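Local coordinates for protein MJ1225 (Methanocaldococcus jannaschii, PDB 3KH5) that binds AMP and ADP and is probably an archaeal counterpart of the AMPK gamma subunit, built from CBS domains, at residues D56-L69 with F78-E91. Numbering follows the deposited sequence.
With AMP (adenosine monophosphate), chain F; ADP (adenosine-5'-diphosphate), chain D.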
loop_
_atom_site.group_PDB
_atom_site.type_symbol
_atom_site.label_atom_id
_atom_site.label_comp_id
_atom_site.label_asym_id
_atom_site.label_seq_id
_atom_site.Cartn_x
_atom_site.Cartn_y
_atom_site.Cartn_z
ATOM N N ASP A 56 -2.648 5.883 4.573
ATOM C CA ASP A 56 -3.324 6.988 5.248
ATOM C C ASP A 56 -3.813 6.572 6.629
ATOM O O ASP A 56 -3.817 7.377 7.565
ATOM C CB ASP A 56 -4.511 7.461 4.421
ATOM C CG ASP A 56 -4.094 8.060 3.103
ATOM O OD1 ASP A 56 -3.269 8.998 3.116
ATOM O OD2 ASP A 56 -4.604 7.606 2.055
ATOM N N ILE A 57 -4.243 5.317 6.739
ATOM C CA ILE A 57 -4.700 4.760 8.010
ATOM C C ILE A 57 -3.517 4.597 8.960
ATOM O O ILE A 57 -3.632 4.888 10.151
ATOM C CB ILE A 57 -5.425 3.393 7.841
ATOM C CG1 ILE A 57 -6.662 3.514 6.934
ATOM C CG2 ILE A 57 -5.783 2.776 9.218
ATOM C CD1 ILE A 57 -7.789 4.407 7.468
ATOM N N VAL A 58 -2.384 4.134 8.431
ATOM C CA VAL A 58 -1.140 4.015 9.211
ATOM C C VAL A 58 -0.648 5.381 9.724
ATOM O O VAL A 58 -0.140 5.491 10.845
ATOM C CB VAL A 58 -0.036 3.264 8.413
ATOM C CG1 VAL A 58 1.320 3.334 9.116
ATOM C CG2 VAL A 58 -0.436 1.812 8.209
ATOM N N ASP A 59 -0.812 6.407 8.894
ATOM C CA ASP A 59 -0.559 7.806 9.256
ATOM C C ASP A 59 -1.451 8.229 10.443
ATOM O O ASP A 59 -0.961 8.663 11.494
ATOM C CB ASP A 59 -0.839 8.646 7.998
ATOM C CG ASP A 59 -0.462 10.112 8.142
ATOM O OD1 ASP A 59 -0.524 10.666 9.255
ATOM O OD2 ASP A 59 -0.135 10.729 7.103
ATOM N N PHE A 60 -2.759 8.082 10.245
ATOM C CA PHE A 60 -3.797 8.318 11.248
ATOM C C PHE A 60 -3.538 7.617 12.588
ATOM O O PHE A 60 -3.749 8.200 13.650
ATOM C CB PHE A 60 -5.130 7.861 10.644
ATOM C CG PHE A 60 -6.293 7.883 11.590
ATOM C CD1 PHE A 60 -6.810 9.086 12.062
ATOM C CD2 PHE A 60 -6.914 6.694 11.965
ATOM C CE1 PHE A 60 -7.905 9.102 12.920
ATOM C CE2 PHE A 60 -8.011 6.698 12.823
ATOM C CZ PHE A 60 -8.508 7.904 13.301
ATOM N N MET A 61 -3.072 6.371 12.526
ATOM C CA MET A 61 -2.811 5.572 13.723
ATOM C C MET A 61 -1.624 6.059 14.553
ATOM O O MET A 61 -1.465 5.640 15.704
ATOM C CB MET A 61 -2.577 4.111 13.340
ATOM C CG MET A 61 -3.840 3.284 13.142
ATOM S SD MET A 61 -3.531 1.713 12.285
ATOM C CE MET A 61 -1.800 1.400 12.668
ATOM N N GLY A 62 -0.787 6.923 13.977
ATOM C CA GLY A 62 0.446 7.341 14.666
ATOM C C GLY A 62 1.616 7.687 13.761
ATOM O O GLY A 62 2.513 8.427 14.167
ATOM N N GLY A 63 1.607 7.156 12.540
ATOM C CA GLY A 63 2.719 7.322 11.606
ATOM C C GLY A 63 2.991 8.736 11.122
ATOM O O GLY A 63 4.112 9.048 10.720
ATOM N N GLY A 64 1.983 9.600 11.149
ATOM C CA GLY A 64 2.180 10.953 10.652
ATOM C C GLY A 64 1.230 11.983 11.211
ATOM O O GLY A 64 0.647 11.799 12.280
ATOM N N SER A 65 1.060 13.061 10.452
ATOM C CA SER A 65 0.331 14.240 10.910
ATOM C C SER A 65 -1.156 13.978 11.146
ATOM O O SER A 65 -1.777 14.661 11.959
ATOM C CB SER A 65 0.522 15.403 9.927
ATOM O OG SER A 65 -0.094 16.594 10.394
ATOM N N LYS A 66 -1.721 12.990 10.453
ATOM C CA LYS A 66 -3.147 12.673 10.596
ATOM C C LYS A 66 -3.478 12.075 11.964
ATOM O O LYS A 66 -4.646 12.034 12.366
ATOM C CB LYS A 66 -3.620 11.758 9.463
ATOM C CG LYS A 66 -3.594 12.445 8.109
ATOM C CD LYS A 66 -3.617 11.455 6.965
ATOM C CE LYS A 66 -3.287 12.174 5.667
ATOM N NZ LYS A 66 -3.623 11.379 4.457
ATOM N N TYR A 67 -2.445 11.631 12.674
ATOM C CA TYR A 67 -2.598 11.122 14.034
ATOM C C TYR A 67 -3.165 12.151 15.012
ATOM O O TYR A 67 -3.761 11.786 16.031
ATOM C CB TYR A 67 -1.269 10.590 14.564
ATOM C CG TYR A 67 -1.329 10.162 16.011
ATOM C CD1 TYR A 67 -2.075 9.048 16.394
ATOM C CD2 TYR A 67 -0.650 10.876 16.999
ATOM C CE1 TYR A 67 -2.140 8.646 17.719
ATOM C CE2 TYR A 67 -0.707 10.480 18.332
ATOM C CZ TYR A 67 -1.457 9.366 18.685
ATOM O OH TYR A 67 -1.523 8.967 20.000
ATOM N N ASN A 68 -2.983 13.430 14.705
ATOM C CA ASN A 68 -3.468 14.473 15.600
ATOM C C ASN A 68 -4.995 14.614 15.636
ATOM O O ASN A 68 -5.533 15.325 16.490
ATOM C CB ASN A 68 -2.755 15.806 15.346
ATOM C CG ASN A 68 -1.594 16.041 16.316
ATOM O OD1 ASN A 68 -0.920 15.102 16.752
ATOM N ND2 ASN A 68 -1.365 17.303 16.658
ATOM N N LEU A 69 -5.685 13.916 14.731
ATOM C CA LEU A 69 -7.138 13.770 14.841
ATOM C C LEU A 69 -7.506 12.950 16.084
ATOM O O LEU A 69 -8.440 13.303 16.807
ATOM C CB LEU A 69 -7.749 13.158 13.572
ATOM C CG LEU A 69 -9.287 13.183 13.464
ATOM C CD1 LEU A 69 -9.829 14.618 13.479
ATOM C CD2 LEU A 69 -9.761 12.455 12.199
ATOM N N PHE A 78 -9.490 6.616 19.990
ATOM C CA PHE A 78 -9.452 6.048 18.643
ATOM C C PHE A 78 -10.841 5.667 18.153
ATOM O O PHE A 78 -11.178 5.891 16.989
ATOM C CB PHE A 78 -8.537 4.821 18.623
ATOM C CG PHE A 78 -8.534 4.078 17.317
ATOM C CD1 PHE A 78 -7.810 4.559 16.233
ATOM C CD2 PHE A 78 -9.237 2.884 17.176
ATOM C CE1 PHE A 78 -7.796 3.875 15.025
ATOM C CE2 PHE A 78 -9.228 2.193 15.970
ATOM C CZ PHE A 78 -8.505 2.689 14.893
ATOM N N LEU A 79 -11.632 5.082 19.047
ATOM C CA LEU A 79 -12.982 4.657 18.715
ATOM C C LEU A 79 -13.898 5.825 18.371
ATOM O O LEU A 79 -14.725 5.715 17.458
ATOM C CB LEU A 79 -13.569 3.807 19.840
ATOM C CG LEU A 79 -13.692 2.300 19.586
ATOM C CD1 LEU A 79 -12.624 1.805 18.605
ATOM C CD2 LEU A 79 -13.621 1.544 20.910
ATOM N N ALA A 80 -13.755 6.939 19.086
ATOM C CA ALA A 80 -14.501 8.145 18.727
ATOM C C ALA A 80 -13.976 8.760 17.425
ATOM O O ALA A 80 -14.762 9.190 16.575
ATOM C CB ALA A 80 -14.455 9.164 19.855
ATOM N N ALA A 81 -12.650 8.790 17.283
ATOM C CA ALA A 81 -11.985 9.409 16.136
ATOM C C ALA A 81 -12.377 8.753 14.821
ATOM O O ALA A 81 -12.492 9.427 13.797
ATOM C CB ALA A 81 -10.471 9.381 16.313
ATOM N N ILE A 82 -12.591 7.440 14.853
ATOM C CA ILE A 82 -12.969 6.716 13.640
ATOM C C ILE A 82 -14.410 6.961 13.201
ATOM O O ILE A 82 -14.821 6.489 12.141
ATOM C CB ILE A 82 -12.669 5.195 13.715
ATOM C CG1 ILE A 82 -13.374 4.544 14.910
ATOM C CG2 ILE A 82 -11.156 4.950 13.729
ATOM C CD1 ILE A 82 -13.293 3.022 14.938
ATOM N N ASN A 83 -15.170 7.700 14.009
ATOM C CA ASN A 83 -16.494 8.165 13.590
ATOM C C ASN A 83 -16.445 9.434 12.728
ATOM O O ASN A 83 -17.460 9.828 12.146
ATOM C CB ASN A 83 -17.446 8.320 14.788
ATOM C CG ASN A 83 -18.031 6.986 15.252
ATOM O OD1 ASN A 83 -17.872 5.955 14.593
ATOM N ND2 ASN A 83 -18.716 7.006 16.391
ATOM N N GLU A 84 -15.268 10.054 12.631
ATOM C CA GLU A 84 -15.049 11.189 11.727
ATOM C C GLU A 84 -15.221 10.767 10.268
ATOM O O GLU A 84 -14.886 9.637 9.913
ATOM C CB GLU A 84 -13.645 11.779 11.920
ATOM C CG GLU A 84 -13.406 12.453 13.269
ATOM C CD GLU A 84 -13.947 13.872 13.346
ATOM O OE1 GLU A 84 -13.929 14.444 14.455
ATOM O OE2 GLU A 84 -14.384 14.422 12.312
ATOM N N PRO A 85 -15.738 11.675 9.418
ATOM C CA PRO A 85 -15.826 11.402 7.989
ATOM C C PRO A 85 -14.439 11.225 7.379
ATOM O O PRO A 85 -13.477 11.880 7.799
ATOM C CB PRO A 85 -16.512 12.651 7.428
ATOM C CG PRO A 85 -16.228 13.720 8.414
ATOM C CD PRO A 85 -16.216 13.034 9.747
ATOM N N VAL A 86 -14.356 10.325 6.404
ATOM C CA VAL A 86 -13.109 9.993 5.743
ATOM C C VAL A 86 -12.474 11.243 5.113
ATOM O O VAL A 86 -11.257 11.285 4.927
ATOM C CB VAL A 86 -13.306 8.829 4.718
ATOM C CG1 VAL A 86 -13.755 9.345 3.355
ATOM C CG2 VAL A 86 -12.038 8.004 4.586
ATOM N N ARG A 87 -13.284 12.265 4.825
ATOM C CA ARG A 87 -12.755 13.508 4.254
ATOM C C ARG A 87 -11.697 14.149 5.166
ATOM O O ARG A 87 -10.821 14.875 4.678
ATOM C CB ARG A 87 -13.873 14.500 3.882
ATOM C CG ARG A 87 -14.412 15.318 5.037
ATOM C CD ARG A 87 -15.699 16.033 4.684
ATOM N NE ARG A 87 -16.383 16.453 5.904
ATOM C CZ ARG A 87 -17.651 16.850 5.975
ATOM N NH1 ARG A 87 -18.410 16.897 4.885
ATOM N NH2 ARG A 87 -18.161 17.204 7.148
ATOM N N GLU A 88 -11.742 13.855 6.467
ATOM C CA GLU A 88 -10.744 14.386 7.400
ATOM C C GLU A 88 -9.326 13.847 7.170
ATOM O O GLU A 88 -8.354 14.524 7.511
ATOM C CB GLU A 88 -11.156 14.169 8.865
ATOM C CG GLU A 88 -12.320 15.045 9.351
ATOM C CD GLU A 88 -11.961 16.521 9.559
ATOM O OE1 GLU A 88 -10.761 16.861 9.670
ATOM O OE2 GLU A 88 -12.902 17.343 9.620
ATOM N N ILE A 89 -9.207 12.647 6.601
ATOM C CA ILE A 89 -7.891 12.008 6.428
ATOM C C ILE A 89 -7.552 11.540 5.004
ATOM O O ILE A 89 -6.460 11.013 4.770
ATOM C CB ILE A 89 -7.653 10.837 7.443
ATOM C CG1 ILE A 89 -8.621 9.669 7.202
ATOM C CG2 ILE A 89 -7.710 11.344 8.888
ATOM C CD1 ILE A 89 -8.159 8.348 7.814
ATOM N N MET A 90 -8.471 11.725 4.062
ATOM C CA MET A 90 -8.208 11.341 2.679
ATOM C C MET A 90 -7.195 12.279 2.019
ATOM O O MET A 90 -7.054 13.443 2.415
ATOM C CB MET A 90 -9.508 11.297 1.868
ATOM C CG MET A 90 -10.112 12.666 1.551
ATOM S SD MET A 90 -11.679 12.530 0.679
ATOM C CE MET A 90 -12.079 14.249 0.361
ATOM N N GLU A 91 -6.492 11.771 1.017
ATOM C CA GLU A 91 -5.712 12.644 0.164
ATOM C C GLU A 91 -6.625 13.289 -0.874
ATOM O O GLU A 91 -7.423 12.605 -1.517
ATOM C CB GLU A 91 -4.565 11.869 -0.471
ATOM C CG GLU A 91 -3.478 11.524 0.555
ATOM C CD GLU A 91 -2.750 12.765 1.046
ATOM O OE1 GLU A 91 -2.287 13.539 0.175
ATOM O OE2 GLU A 91 -2.631 12.967 2.279
HETATM P P AMP F . -10.407 21.556 16.065
HETATM O O1P AMP F . -10.267 22.814 15.295
HETATM O O2P AMP F . -10.975 20.336 15.157
HETATM O O3P AMP F . -11.466 21.713 17.275
HETATM O "O5'" AMP F . -9.040 21.069 16.748
HETATM C "C5'" AMP F . -8.869 19.695 17.079
HETATM C "C4'" AMP F . -7.387 19.343 17.345
HETATM O "O4'" AMP F . -7.044 18.130 16.605
HETATM C "C3'" AMP F . -6.361 20.399 16.910
HETATM O "O3'" AMP F . -5.181 20.305 17.726
HETATM C "C2'" AMP F . -6.065 20.014 15.463
HETATM O "O2'" AMP F . -4.713 20.353 15.127
HETATM C "C1'" AMP F . -6.225 18.490 15.451
HETATM N N9 AMP F . -6.912 17.991 14.231
HETATM C C8 AMP F . -8.194 18.179 13.906
HETATM N N7 AMP F . -8.448 17.579 12.743
HETATM C C5 AMP F . -7.327 17.000 12.331
HETATM C C6 AMP F . -6.986 16.244 11.215
HETATM N N6 AMP F . -7.895 15.972 10.283
HETATM N N1 AMP F . -5.724 15.794 11.091
HETATM C C2 AMP F . -4.809 16.062 12.017
HETATM N N3 AMP F . -5.105 16.780 13.092
HETATM C C4 AMP F . -6.349 17.260 13.276
HETATM P PB ADP D . 0.945 3.768 -3.483
HETATM O O1B ADP D . 2.422 3.948 -3.560
HETATM O O2B ADP D . 0.543 2.197 -3.326
HETATM O O3B ADP D . 0.145 4.292 -4.789
HETATM P PA ADP D . 0.314 3.815 -0.910
HETATM O O1A ADP D . 1.415 3.954 0.068
HETATM O O2A ADP D . -1.144 3.416 -0.299
HETATM O O3A ADP D . 0.269 4.573 -2.300
HETATM O "O5'" ADP D . -0.161 5.316 -0.416
HETATM C "C5'" ADP D . 0.745 6.411 -0.073
HETATM C "C4'" ADP D . 0.027 7.797 -0.094
HETATM O "O4'" ADP D . -0.222 8.148 -1.493
HETATM C "C3'" ADP D . -1.335 7.850 0.630
HETATM O "O3'" ADP D . -1.442 9.100 1.325
HETATM C "C2'" ADP D . -2.345 7.766 -0.518
HETATM O "O2'" ADP D . -3.586 8.418 -0.201
HETATM C "C1'" ADP D . -1.615 8.520 -1.624
HETATM N N9 ADP D . -2.103 8.104 -2.973
HETATM C C8 ADP D . -2.251 6.871 -3.472
HETATM N N7 ADP D . -2.714 6.955 -4.726
HETATM C C5 ADP D . -2.858 8.243 -5.018
HETATM C C6 ADP D . -3.288 8.948 -6.135
HETATM N N6 ADP D . -3.676 8.311 -7.236
HETATM N N1 ADP D . -3.305 10.291 -6.082
HETATM C C2 ADP D . -2.923 10.950 -4.994
HETATM N N3 ADP D . -2.508 10.307 -3.913
HETATM C C4 ADP D . -2.468 8.966 -3.904
#
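The backbones of Lys-66 and Ile-89 come within 6.3 Å, CA to CA, where the turn after helix 56-63 meets the end of the 3-10 segment 86-88. Ile-89, branched and buried, fills the middle: its CG2 touches both Phe-60 CD1 and Leu-69 CD2, while CD1 meets Ile-57 CD1 at 4.0 Å. Phe-60, with CG anti to its backbone N (chi1 173°), brings its ring against Phe-78; the two meet rim to rim, planes at 41°, and Ala-81 CB and Ile-82 CG2 adjoin the Phe-60 edge. The extended Lys-66 chain reaches past Ile-89 so that NZ grips three acceptors: Ile-89 O at 2.9 Å, Glu-91 OE2 through its anti lone pair, and Asp-56 OD1 from above the carboxylate plane. A methionine in its place would probably leave the Asp-56 and Glu-91 carboxylates, 4.1 Å apart between OD1 and OE2, without their shared positive mate. Asp-56 suits its place because its OD1 accepts from ADP O3' and its OD2 from ADP O2', each at 2.6 Å. Farther along, Glu-88 O and OE1 both accept from AMP N6, and Leu-69 CD1 touches the adenine. Such an aspartate clasping a ribose diol is characteristic of nucleotide sites in CBS domains.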